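Local coordinates for precorrin-6Y C5,15-methyltransferase (Decarboxylating) (Geobacter metallireducens, PDB 3E05), which probably methylates and decarboxylates precorrin-6Y in adenosylcobalamin biosynthesis using S-adenosylmethionine, this chain being the C-terminal domain of the longer protein, at residues Leu36-Gln39 with Val43-Asp46; Ser53-Ala58 with Gly65-Leu70; Gln26-Val31 with Ala165-Ala170. All coordinates share one frame; numbering follows the deposited sequence.

Contact 1: Leu36-Gln39 with Val43-Asp46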
ATOM      1  N   LEU D  36      18.506  -0.082 -11.013  1.00 28.25           N
ATOM      2  CA  LEU D  36      19.655   0.449 -11.761  1.00 30.19           C
ATOM      3  C   LEU D  36      20.527  -0.619 -12.443  1.00 32.74           C
ATOM      4  O   LEU D  36      21.353  -0.273 -13.286  1.00 33.78           O
ATOM      5  CB  LEU D  36      20.513   1.348 -10.882  1.00 28.23           C
ATOM      6  CG  LEU D  36      19.995   2.782 -10.695  1.00 26.17           C
ATOM      7  CD1 LEU D  36      20.570   3.418  -9.452  1.00 25.98           C
ATOM      8  CD2 LEU D  36      20.334   3.626 -11.942  1.00 26.65           C
ATOM      9  N   ARG D  37      20.337  -1.890 -12.081  1.00 28.64           N
ATOM     10  CA  ARG D  37      21.061  -3.026 -12.688  1.00 33.86           C
ATOM     11  C   ARG D  37      22.575  -2.773 -12.718  1.00 32.67           C
ATOM     12  O   ARG D  37      23.193  -2.744 -13.782  1.00 36.94           O
ATOM     13  CB  ARG D  37      20.550  -3.321 -14.104  1.00 29.98           C
ATOM     14  CG  ARG D  37      19.171  -3.933 -14.177  1.00 46.25           C
ATOM     15  CD  ARG D  37      18.642  -3.906 -15.607  1.00 53.99           C
ATOM     16  NE  ARG D  37      19.613  -4.411 -16.573  1.00 64.69           N
ATOM     17  CZ  ARG D  37      19.579  -4.159 -17.881  1.00 69.61           C
ATOM     18  NH1 ARG D  37      18.619  -3.395 -18.399  1.00 58.27           N
ATOM     19  NH2 ARG D  37      20.516  -4.671 -18.672  1.00 73.11           N
ATOM     20  N   LEU D  38      23.140  -2.542 -11.544  1.00 31.22           N
ATOM     21  CA  LEU D  38      24.541  -2.178 -11.395  1.00 32.31           C
ATOM     22  C   LEU D  38      25.473  -3.377 -11.548  1.00 37.58           C
ATOM     23  O   LEU D  38      25.148  -4.493 -11.161  1.00 36.69           O
ATOM     24  CB  LEU D  38      24.774  -1.504 -10.036  1.00 32.11           C
ATOM     25  CG  LEU D  38      24.002  -0.202  -9.748  1.00 27.85           C
ATOM     26  CD1 LEU D  38      24.451   0.378  -8.398  1.00 30.39           C
ATOM     27  CD2 LEU D  38      24.149   0.834 -10.843  1.00 31.33           C
ATOM     28  N   GLN D  39      26.632  -3.132 -12.139  1.00 38.02           N
ATOM     29  CA  GLN D  39      27.724  -4.092 -12.118  1.00 41.13           C
ATOM     30  C   GLN D  39      28.989  -3.267 -11.954  1.00 41.37           C
ATOM     31  O   GLN D  39      28.967  -2.070 -12.210  1.00 37.26           O
ATOM     32  CB  GLN D  39      27.749  -4.954 -13.386  1.00 43.76           C
ATOM     33  CG  GLN D  39      27.511  -4.219 -14.682  1.00 51.11           C
ATOM     34  CD  GLN D  39      27.286  -5.161 -15.860  1.00 57.12           C
ATOM     35  OE1 GLN D  39      26.180  -5.666 -16.075  1.00 61.20           O
ATOM     36  NE2 GLN D  39      28.337  -5.390 -16.635  1.00 57.99           N
ATOM     37  N   VAL D  43      30.120   3.662 -15.191  1.00 34.50           N
ATOM     38  CA  VAL D  43      30.031   5.062 -14.834  1.00 33.56           C
ATOM     39  C   VAL D  43      28.559   5.417 -14.587  1.00 30.08           C
ATOM     40  O   VAL D  43      27.707   5.150 -15.434  1.00 32.02           O
ATOM     41  CB  VAL D  43      30.647   5.990 -15.918  1.00 32.16           C
ATOM     42  CG1 VAL D  43      30.338   7.477 -15.636  1.00 33.64           C
ATOM     43  CG2 VAL D  43      32.164   5.768 -16.005  1.00 36.69           C
ATOM     44  N   MET D  44      28.293   6.007 -13.422  1.00 30.42           N
ATOM     45  CA  MET D  44      26.953   6.411 -13.026  1.00 30.54           C
ATOM     46  C   MET D  44      26.878   7.917 -12.768  1.00 30.38           C
ATOM     47  O   MET D  44      27.745   8.479 -12.112  1.00 34.10           O
ATOM     48  CB  MET D  44      26.547   5.630 -11.772  1.00 27.02           C
ATOM     49  CG  MET D  44      25.163   5.980 -11.175  1.00 29.61           C
ATOM     50  SD  MET D  44      24.767   4.864  -9.802  1.00 24.15           S
ATOM     51  CE  MET D  44      23.951   6.028  -8.743  1.00 34.40           C
ATOM     52  N   TRP D  45      25.837   8.572 -13.286  1.00 29.01           N
ATOM     53  CA  TRP D  45      25.494   9.923 -12.833  1.00 28.29           C
ATOM     54  C   TRP D  45      24.345   9.882 -11.803  1.00 31.22           C
ATOM     55  O   TRP D  45      23.345   9.197 -12.032  1.00 29.66           O
ATOM     56  CB  TRP D  45      25.033  10.786 -14.006  1.00 30.91           C
ATOM     57  CG  TRP D  45      26.020  11.021 -15.135  1.00 32.32           C
ATOM     58  CD1 TRP D  45      27.361  10.726 -15.157  1.00 38.70           C
ATOM     59  CD2 TRP D  45      25.731  11.658 -16.384  1.00 33.11           C
ATOM     60  NE1 TRP D  45      27.912  11.110 -16.366  1.00 31.84           N
ATOM     61  CE2 TRP D  45      26.940  11.703 -17.126  1.00 39.09           C
ATOM     62  CE3 TRP D  45      24.568  12.187 -16.953  1.00 33.02           C
ATOM     63  CZ2 TRP D  45      27.011  12.252 -18.413  1.00 31.80           C
ATOM     64  CZ3 TRP D  45      24.640  12.728 -18.245  1.00 35.46           C
ATOM     65  CH2 TRP D  45      25.852  12.760 -18.950  1.00 37.66           C
ATOM     66  N   ASP D  46      24.490  10.608 -10.692  1.00 28.46           N
ATOM     67  CA  ASP D  46      23.420  10.785  -9.718  1.00 27.21           C
ATOM     68  C   ASP D  46      23.047  12.275  -9.754  1.00 31.41           C
ATOM     69  O   ASP D  46      23.699  13.118  -9.122  1.00 32.16           O
ATOM     70  CB  ASP D  46      23.882  10.308  -8.331  1.00 30.33           C
ATOM     71  CG  ASP D  46      22.857  10.533  -7.214  1.00 33.00           C
ATOM     72  OD1 ASP D  46      21.731  11.058  -7.425  1.00 32.75           O
ATOM     73  OD2 ASP D  46      23.199  10.151  -6.073  1.00 31.89           O
TER

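Contact 2: Ser53-Ala58 with Gly65-Leu70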
ATOM      1  N   SER D  53      22.905   9.411  -0.675  1.00 30.45           N
ATOM      2  CA  SER D  53      22.748   8.050  -0.146  1.00 29.36           C
ATOM      3  C   SER D  53      22.708   6.989  -1.248  1.00 27.58           C
ATOM      4  O   SER D  53      23.228   5.887  -1.065  1.00 26.62           O
ATOM      5  CB  SER D  53      21.525   7.941   0.774  1.00 31.84           C
ATOM      6  OG  SER D  53      20.318   8.027   0.040  1.00 28.90           O
ATOM      7  N   VAL D  54      22.102   7.326  -2.389  1.00 22.14           N
ATOM      8  CA  VAL D  54      22.067   6.435  -3.552  1.00 28.50           C
ATOM      9  C   VAL D  54      23.477   6.255  -4.096  1.00 28.66           C
ATOM     10  O   VAL D  54      23.928   5.128  -4.278  1.00 27.33           O
ATOM     11  CB  VAL D  54      21.120   6.953  -4.662  1.00 25.93           C
ATOM     12  CG1 VAL D  54      21.096   6.001  -5.879  1.00 30.34           C
ATOM     13  CG2 VAL D  54      19.691   7.157  -4.086  1.00 26.65           C
ATOM     14  N   SER D  55      24.168   7.371  -4.320  1.00 32.23           N
ATOM     15  CA  SER D  55      25.573   7.369  -4.774  1.00 29.04           C
ATOM     16  C   SER D  55      26.467   6.542  -3.868  1.00 27.56           C
ATOM     17  O   SER D  55      27.303   5.782  -4.352  1.00 33.37           O
ATOM     18  CB  SER D  55      26.111   8.797  -4.808  1.00 31.04           C
ATOM     19  OG  SER D  55      25.788   9.409  -6.030  1.00 30.90           O
ATOM     20  N   ILE D  56      26.259   6.672  -2.561  1.00 25.72           N
ATOM     21  CA  ILE D  56      27.122   6.016  -1.575  1.00 30.99           C
ATOM     22  C   ILE D  56      26.941   4.495  -1.564  1.00 33.76           C
ATOM     23  O   ILE D  56      27.917   3.749  -1.619  1.00 29.91           O
ATOM     24  CB  ILE D  56      26.949   6.640  -0.177  1.00 32.74           C
ATOM     25  CG1 ILE D  56      27.648   8.004  -0.133  1.00 34.45           C
ATOM     26  CG2 ILE D  56      27.474   5.734   0.924  1.00 34.16           C
ATOM     27  CD1 ILE D  56      27.286   8.822   1.080  1.00 32.48           C
ATOM     28  N   GLU D  57      25.698   4.027  -1.519  1.00 31.65           N
ATOM     29  CA  GLU D  57      25.457   2.576  -1.616  1.00 29.14           C
ATOM     30  C   GLU D  57      25.771   1.974  -3.005  1.00 27.03           C
ATOM     31  O   GLU D  57      26.280   0.856  -3.102  1.00 27.06           O
ATOM     32  CB  GLU D  57      24.055   2.212  -1.086  1.00 27.78           C
ATOM     33  CG  GLU D  57      23.951   2.377   0.434  1.00 29.05           C
ATOM     34  CD  GLU D  57      22.653   1.883   1.008  1.00 29.41           C
ATOM     35  OE1 GLU D  57      21.827   1.336   0.251  1.00 31.12           O
ATOM     36  OE2 GLU D  57      22.443   2.054   2.223  1.00 32.63           O
ATOM     37  N   ALA D  58      25.523   2.742  -4.069  1.00 26.26           N
ATOM     38  CA  ALA D  58      25.962   2.375  -5.426  1.00 30.85           C
ATOM     39  C   ALA D  58      27.477   2.146  -5.498  1.00 32.55           C
ATOM     40  O   ALA D  58      27.941   1.224  -6.180  1.00 32.45           O
ATOM     41  CB  ALA D  58      25.593   3.444  -6.403  1.00 30.20           C
ATOM     42  N   GLY D  65      33.834   1.080 -10.035  1.00 43.28           N
ATOM     43  CA  GLY D  65      33.082   2.009 -10.875  1.00 40.91           C
ATOM     44  C   GLY D  65      33.381   3.463 -10.543  1.00 40.30           C
ATOM     45  O   GLY D  65      34.079   3.748  -9.564  1.00 41.14           O
ATOM     46  N   ARG D  66      32.850   4.382 -11.352  1.00 37.03           N
ATOM     47  CA  ARG D  66      32.954   5.821 -11.079  1.00 41.60           C
ATOM     48  C   ARG D  66      31.580   6.474 -11.009  1.00 38.35           C
ATOM     49  O   ARG D  66      30.798   6.400 -11.956  1.00 37.72           O
ATOM     50  CB  ARG D  66      33.805   6.538 -12.136  1.00 41.23           C
ATOM     51  CG  ARG D  66      35.287   6.107 -12.148  1.00 47.78           C
ATOM     52  CD  ARG D  66      36.089   6.891 -13.170  1.00 46.60           C
ATOM     53  NE  ARG D  66      35.751   6.511 -14.537  1.00 53.21           N
ATOM     54  CZ  ARG D  66      36.036   7.239 -15.614  1.00 62.26           C
ATOM     55  NH1 ARG D  66      36.658   8.405 -15.488  1.00 57.32           N
ATOM     56  NH2 ARG D  66      35.686   6.802 -16.819  1.00 63.47           N
ATOM     57  N   ILE D  67      31.309   7.132  -9.889  1.00 36.34           N
ATOM     58  CA  ILE D  67      30.013   7.772  -9.647  1.00 35.64           C
ATOM     59  C   ILE D  67      30.169   9.284  -9.534  1.00 36.57           C
ATOM     60  O   ILE D  67      31.057   9.776  -8.839  1.00 40.41           O
ATOM     61  CB  ILE D  67      29.317   7.169  -8.390  1.00 33.37           C
ATOM     62  CG1 ILE D  67      29.006   5.685  -8.612  1.00 33.88           C
ATOM     63  CG2 ILE D  67      28.037   7.900  -8.047  1.00 32.89           C
ATOM     64  CD1 ILE D  67      29.927   4.763  -7.918  1.00 40.97           C
ATOM     65  N   PHE D  68      29.308  10.015 -10.236  1.00 34.96           N
ATOM     66  CA  PHE D  68      29.337  11.471 -10.229  1.00 33.21           C
ATOM     67  C   PHE D  68      28.012  11.992  -9.696  1.00 34.68           C
ATOM     68  O   PHE D  68      26.956  11.746 -10.289  1.00 34.43           O
ATOM     69  CB  PHE D  68      29.642  11.997 -11.636  1.00 34.25           C
ATOM     70  CG  PHE D  68      30.969  11.518 -12.167  1.00 36.41           C
ATOM     71  CD1 PHE D  68      32.136  12.232 -11.888  1.00 41.62           C
ATOM     72  CD2 PHE D  68      31.057  10.345 -12.917  1.00 34.22           C
ATOM     73  CE1 PHE D  68      33.375  11.786 -12.349  1.00 39.58           C
ATOM     74  CE2 PHE D  68      32.286   9.891 -13.378  1.00 41.06           C
ATOM     75  CZ  PHE D  68      33.450  10.618 -13.091  1.00 37.10           C
ATOM     76  N   ALA D  69      28.097  12.679  -8.564  1.00 34.31           N
ATOM     77  CA  ALA D  69      26.944  13.149  -7.809  1.00 32.19           C
ATOM     78  C   ALA D  69      26.792  14.655  -7.959  1.00 36.64           C
ATOM     79  O   ALA D  69      27.602  15.434  -7.425  1.00 36.51           O
ATOM     80  CB  ALA D  69      27.103  12.767  -6.337  1.00 31.30           C
ATOM     81  N   LEU D  70      25.756  15.052  -8.698  1.00 35.76           N
ATOM     82  CA  LEU D  70      25.500  16.450  -9.017  1.00 35.09           C
ATOM     83  C   LEU D  70      24.455  17.053  -8.093  1.00 35.98           C
ATOM     84  O   LEU D  70      23.360  16.495  -7.929  1.00 33.72           O
ATOM     85  CB  LEU D  70      25.053  16.603 -10.470  1.00 35.42           C
ATOM     86  CG  LEU D  70      26.160  16.735 -11.511  1.00 42.75           C
ATOM     87  CD1 LEU D  70      26.718  15.379 -11.874  1.00 41.01           C
ATOM     88  CD2 LEU D  70      25.607  17.416 -12.746  1.00 39.02           C
TER

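Contact 3: Gln26-Val31 with Ala165-Ala170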
ATOM      1  N   GLN D  26      15.768   4.100   3.107  1.00 26.28           N
ATOM      2  CA  GLN D  26      16.542   2.871   2.935  1.00 29.12           C
ATOM      3  C   GLN D  26      15.943   1.771   2.042  1.00 27.33           C
ATOM      4  O   GLN D  26      16.632   1.253   1.160  1.00 28.07           O
ATOM      5  CB  GLN D  26      16.871   2.320   4.324  1.00 34.55           C
ATOM      6  CG  GLN D  26      17.681   1.053   4.348  1.00 38.91           C
ATOM      7  CD  GLN D  26      17.327   0.217   5.547  1.00 48.66           C
ATOM      8  OE1 GLN D  26      16.686  -0.816   5.420  1.00 51.50           O
ATOM      9  NE2 GLN D  26      17.710   0.683   6.729  1.00 55.20           N
ATOM     10  N   GLU D  27      14.675   1.421   2.276  1.00 21.00           N
ATOM     11  CA  GLU D  27      13.967   0.403   1.507  1.00 22.68           C
ATOM     12  C   GLU D  27      13.864   0.743   0.025  1.00 22.96           C
ATOM     13  O   GLU D  27      14.245  -0.074  -0.841  1.00 24.40           O
ATOM     14  CB  GLU D  27      12.589   0.152   2.120  1.00 24.91           C
ATOM     15  CG  GLU D  27      12.636  -0.312   3.600  1.00 22.61           C
ATOM     16  CD  GLU D  27      12.770   0.821   4.619  1.00 28.53           C
ATOM     17  OE1 GLU D  27      12.762   2.033   4.264  1.00 24.54           O
ATOM     18  OE2 GLU D  27      12.906   0.484   5.807  1.00 29.10           O
ATOM     19  N   VAL D  28      13.392   1.961  -0.248  1.00 20.93           N
ATOM     20  CA  VAL D  28      13.245   2.506  -1.596  1.00 24.50           C
ATOM     21  C   VAL D  28      14.627   2.645  -2.276  1.00 24.55           C
ATOM     22  O   VAL D  28      14.767   2.381  -3.451  1.00 23.33           O
ATOM     23  CB  VAL D  28      12.457   3.844  -1.559  1.00 26.44           C
ATOM     24  CG1 VAL D  28      12.705   4.679  -2.803  1.00 34.85           C
ATOM     25  CG2 VAL D  28      10.959   3.566  -1.402  1.00 29.50           C
ATOM     26  N   ARG D  29      15.636   3.019  -1.505  1.00 23.53           N
ATOM     27  CA  ARG D  29      17.010   3.072  -1.997  0.50 21.24           C
ATOM     28  C   ARG D  29      17.452   1.708  -2.539  1.00 19.85           C
ATOM     29  O   ARG D  29      17.994   1.633  -3.608  1.00 23.61           O
ATOM     30  CB  ARG D  29      17.952   3.524  -0.879  0.50 22.63           C
ATOM     31  CG  ARG D  29      19.323   3.990  -1.345  0.50 25.11           C
ATOM     32  CD  ARG D  29      20.213   4.271  -0.131  0.50 20.85           C
ATOM     33  NE  ARG D  29      19.578   5.174   0.829  0.50 10.52           N
ATOM     34  CZ  ARG D  29      19.654   5.045   2.155  0.50 22.65           C
ATOM     35  NH1 ARG D  29      20.337   4.046   2.699  0.50 25.68           N
ATOM     36  NH2 ARG D  29      19.033   5.910   2.951  0.50 29.55           N
ATOM     37  N   ALA D  30      17.229   0.649  -1.768  1.00 23.91           N
ATOM     38  CA  ALA D  30      17.569  -0.721  -2.183  1.00 26.36           C
ATOM     39  C   ALA D  30      16.865  -1.096  -3.487  1.00 24.79           C
ATOM     40  O   ALA D  30      17.509  -1.563  -4.418  1.00 24.05           O
ATOM     41  CB  ALA D  30      17.226  -1.717  -1.094  1.00 27.35           C
ATOM     42  N   VAL D  31      15.552  -0.848  -3.570  1.00 22.04           N
ATOM     43  CA  VAL D  31      14.800  -1.124  -4.811  1.00 22.59           C
ATOM     44  C   VAL D  31      15.354  -0.297  -5.993  1.00 23.64           C
ATOM     45  O   VAL D  31      15.500  -0.813  -7.103  1.00 23.27           O
ATOM     46  CB  VAL D  31      13.276  -0.820  -4.648  1.00 25.06           C
ATOM     47  CG1 VAL D  31      12.506  -1.227  -5.906  1.00 27.25           C
ATOM     48  CG2 VAL D  31      12.703  -1.546  -3.426  1.00 21.08           C
ATOM     49  N   ALA D 165       7.167   1.512 -10.957  1.00 24.67           N
ATOM     50  CA  ALA D 165       6.876   0.699  -9.763  1.00 28.48           C
ATOM     51  C   ALA D 165       6.557   1.608  -8.571  1.00 28.92           C
ATOM     52  O   ALA D 165       7.400   2.387  -8.113  1.00 28.40           O
ATOM     53  CB  ALA D 165       8.038  -0.222  -9.443  1.00 21.92           C
ATOM     54  N   CYS D 166       5.324   1.527  -8.081  1.00 23.99           N
ATOM     55  CA  CYS D 166       4.931   2.323  -6.930  1.00 24.50           C
ATOM     56  C   CYS D 166       5.169   1.494  -5.699  1.00 26.20           C
ATOM     57  O   CYS D 166       4.585   0.412  -5.533  1.00 23.39           O
ATOM     58  CB  CYS D 166       3.467   2.763  -7.000  1.00 27.78           C
ATOM     59  SG  CYS D 166       3.017   3.814  -5.605  1.00 26.70           S
ATOM     60  N   VAL D 167       6.045   2.004  -4.843  1.00 25.15           N
ATOM     61  CA  VAL D 167       6.504   1.265  -3.675  1.00 22.63           C
ATOM     62  C   VAL D 167       5.964   1.932  -2.428  1.00 24.43           C
ATOM     63  O   VAL D 167       6.223   3.107  -2.178  1.00 24.04           O
ATOM     64  CB  VAL D 167       8.064   1.160  -3.637  1.00 26.27           C
ATOM     65  CG1 VAL D 167       8.550   0.584  -2.294  1.00 26.60           C
ATOM     66  CG2 VAL D 167       8.571   0.314  -4.820  1.00 26.08           C
ATOM     67  N   ASN D 168       5.196   1.164  -1.668  1.00 24.28           N
ATOM     68  CA  ASN D 168       4.633   1.626  -0.409  1.00 23.73           C
ATOM     69  C   ASN D 168       5.245   0.806   0.718  1.00 21.87           C
ATOM     70  O   ASN D 168       5.179  -0.420   0.695  1.00 28.80           O
ATOM     71  CB  ASN D 168       3.107   1.483  -0.395  1.00 23.19           C
ATOM     72  CG  ASN D 168       2.395   2.729  -0.909  1.00 23.53           C
ATOM     73  OD1 ASN D 168       2.289   3.727  -0.205  1.00 24.14           O
ATOM     74  ND2 ASN D 168       1.903   2.667  -2.143  1.00 21.32           N
ATOM     75  N   VAL D 169       5.816   1.498   1.703  1.00 25.52           N
ATOM     76  CA  VAL D 169       6.471   0.845   2.846  1.00 22.36           C
ATOM     77  C   VAL D 169       5.826   1.334   4.142  1.00 21.55           C
ATOM     78  O   VAL D 169       5.714   2.543   4.363  1.00 23.60           O
ATOM     79  CB  VAL D 169       7.989   1.198   2.880  1.00 24.52           C
ATOM     80  CG1 VAL D 169       8.644   0.664   4.157  1.00 25.21           C
ATOM     81  CG2 VAL D 169       8.719   0.686   1.601  1.00 25.47           C
ATOM     82  N   ALA D 170       5.397   0.409   5.002  1.00 21.83           N
ATOM     83  CA  ALA D 170       4.976   0.773   6.369  1.00 23.48           C
ATOM     84  C   ALA D 170       5.837  -0.000   7.334  1.00 26.44           C
ATOM     85  O   ALA D 170       6.015  -1.193   7.149  1.00 28.68           O
ATOM     86  CB  ALA D 170       3.530   0.435   6.597  1.00 25.72           C
TER

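Contact 1: Leu36-Gln39 with Val43-Asp46
Met44 leaves its strand almost fully stretched, with CG anti to the backbone N (chi1 178°) and SD anti to CA (chi2 175°), so that its thioether reaches the side chains of Leu36 and Leu38. On the leucine side, Leu38 has its branch carbon beside the backbone N (chi1 -60°), which brings one methyl across to the sulfur even though its CB does not aim at the strand. The two leucines divide the methionine between them. Leu38 CD2 lies 4.2 Å from Met44 SD, while Leu36 CD1 meets the terminal methyl, Met44 CE, at 4.3 Å. The backbones stay well apart, the CA atoms of Leu38 and Met44 being 9.1 Å from each other, and side chains alone span the gap. Between the leucines Arg37 departs from helical geometry with positive phi, and the chain turns out of helix 26-35 toward strand 43-47, a central strand of the parallel part of the sheet. Ala58 of helix 53-61 packs against both Leu38 and Met44, so that helix joins the cluster as well. In class I methyltransferases this first strand leads into the glycine-rich loop of the cofactor site, and the sequence here fits that pattern. All three touching residues are buried; across the contact the sulfur and its methyl meet leucine methyls alone, which implies weakly directional dispersion packing that would fix position less sharply than a hydrogen bond.

Contact 2: Ser53-Ala58 with Gly65-Leu70
Helix 53-58 runs antiparallel to strand 66-70, at 173° with their axes 9.1 Å apart, and the backbones come closest where the CA atoms of Ser55 and Ile67 are 6.6 Å from each other. Ser55 meets the strand with its hydroxyl end. With OG set beside its backbone N and anti to the carbonyl carbon, the oxygen faces two methyl groups of the strand, 3.4 Å from Ile67 CG2 and 3.6 Å from Ala69 CB. The hydroxyl is not left without a polar partner in this apolar surrounding, because it is hydrogen-bonded to Asp46 OD2 on the neighbouring strand 43-47. Strand 43-47, helix 53-61 and strand 66-71 form the beta-alpha-beta crossover that begins the Rossmann-like sheet, and the helix lies over its two parallel strands. Ile67 covers the next turn of the helix: CG2 is taken up by Ser55, also touching Ser55 CB at 3.9 Å. The other branch, turned at chi2 103°, carries Ile67 CD1 to 4.3 Å from Ala58 C. Strand 92-96 flanks strand 66-71 in the sheet on the edge away from 43-47, and its Val92 touches both Ile67 and Ala69.

Contact 3: Gln26-Val31 with Ala165-Ala170
Glu27 lays the aliphatic part of its side chain over the isopropyl group of Val169. Its CB is 3.9 Å from Val169 CG2; chi1 (-59°) sets Glu27 CG beside the backbone N and 4.1 Å from Val169 CG1, and the bend at chi2 (83°) keeps CD close to the same methyl. The carboxylate itself is turned to other partners: OE2 makes salt bridges to Lys171 of the same chain and to Lys35 of the second subunit, so one glutamate joins an apolar contact to a charged one at the interface. Val28, the next residue, and Val31, one turn after Glu27, share Val167. Val28 and Val167 run alongside each other head to tail, Val28 CG2 meeting Val167 CG1 at 3.9 Å. Val167 turns its second methyl, CG2, toward Val31, whose CG1 is 4.4 Å away. Val167 and Val169 are two apart on the strand, so both project from the same face, and the helix crosses that face at 148° with its axis 9.4 Å from the strand axis. All five touching residues are buried, and Val31 also packs on Val31 of the second subunit, whose strand pairs antiparallel with this one and carries the sheet across the interface. Helix 26-35 thus covers one face near strand 161-173, the outermost strand of this chain's sheet, which is ordered 3-2-1-4-5-7-6 with its seventh strand antiparallel, the hallmark of the class I, Rossmann-like methyltransferase fold.

From the N terminus, helix 26-35 supplies the first half of contact 3, whose second half comes 134 residues later on strand 161-173. Everything between lies within that long loop, including contacts 1 and 2, which follow one another in series without crossing. Contact 1 closes the short turn from the end of the helix into strand 43-47, and contact 2 closes the link from helix 53-61 to strand 66-71. The two strands are neighbours in the sheet, and a probable backbone bond joins Asp46 N to Phe68 O. In the conformer given here, Arg29 forms a salt bridge with Glu57 that joins the helices of contacts 2 and 3, whereas contacts 1 and 3 do not touch.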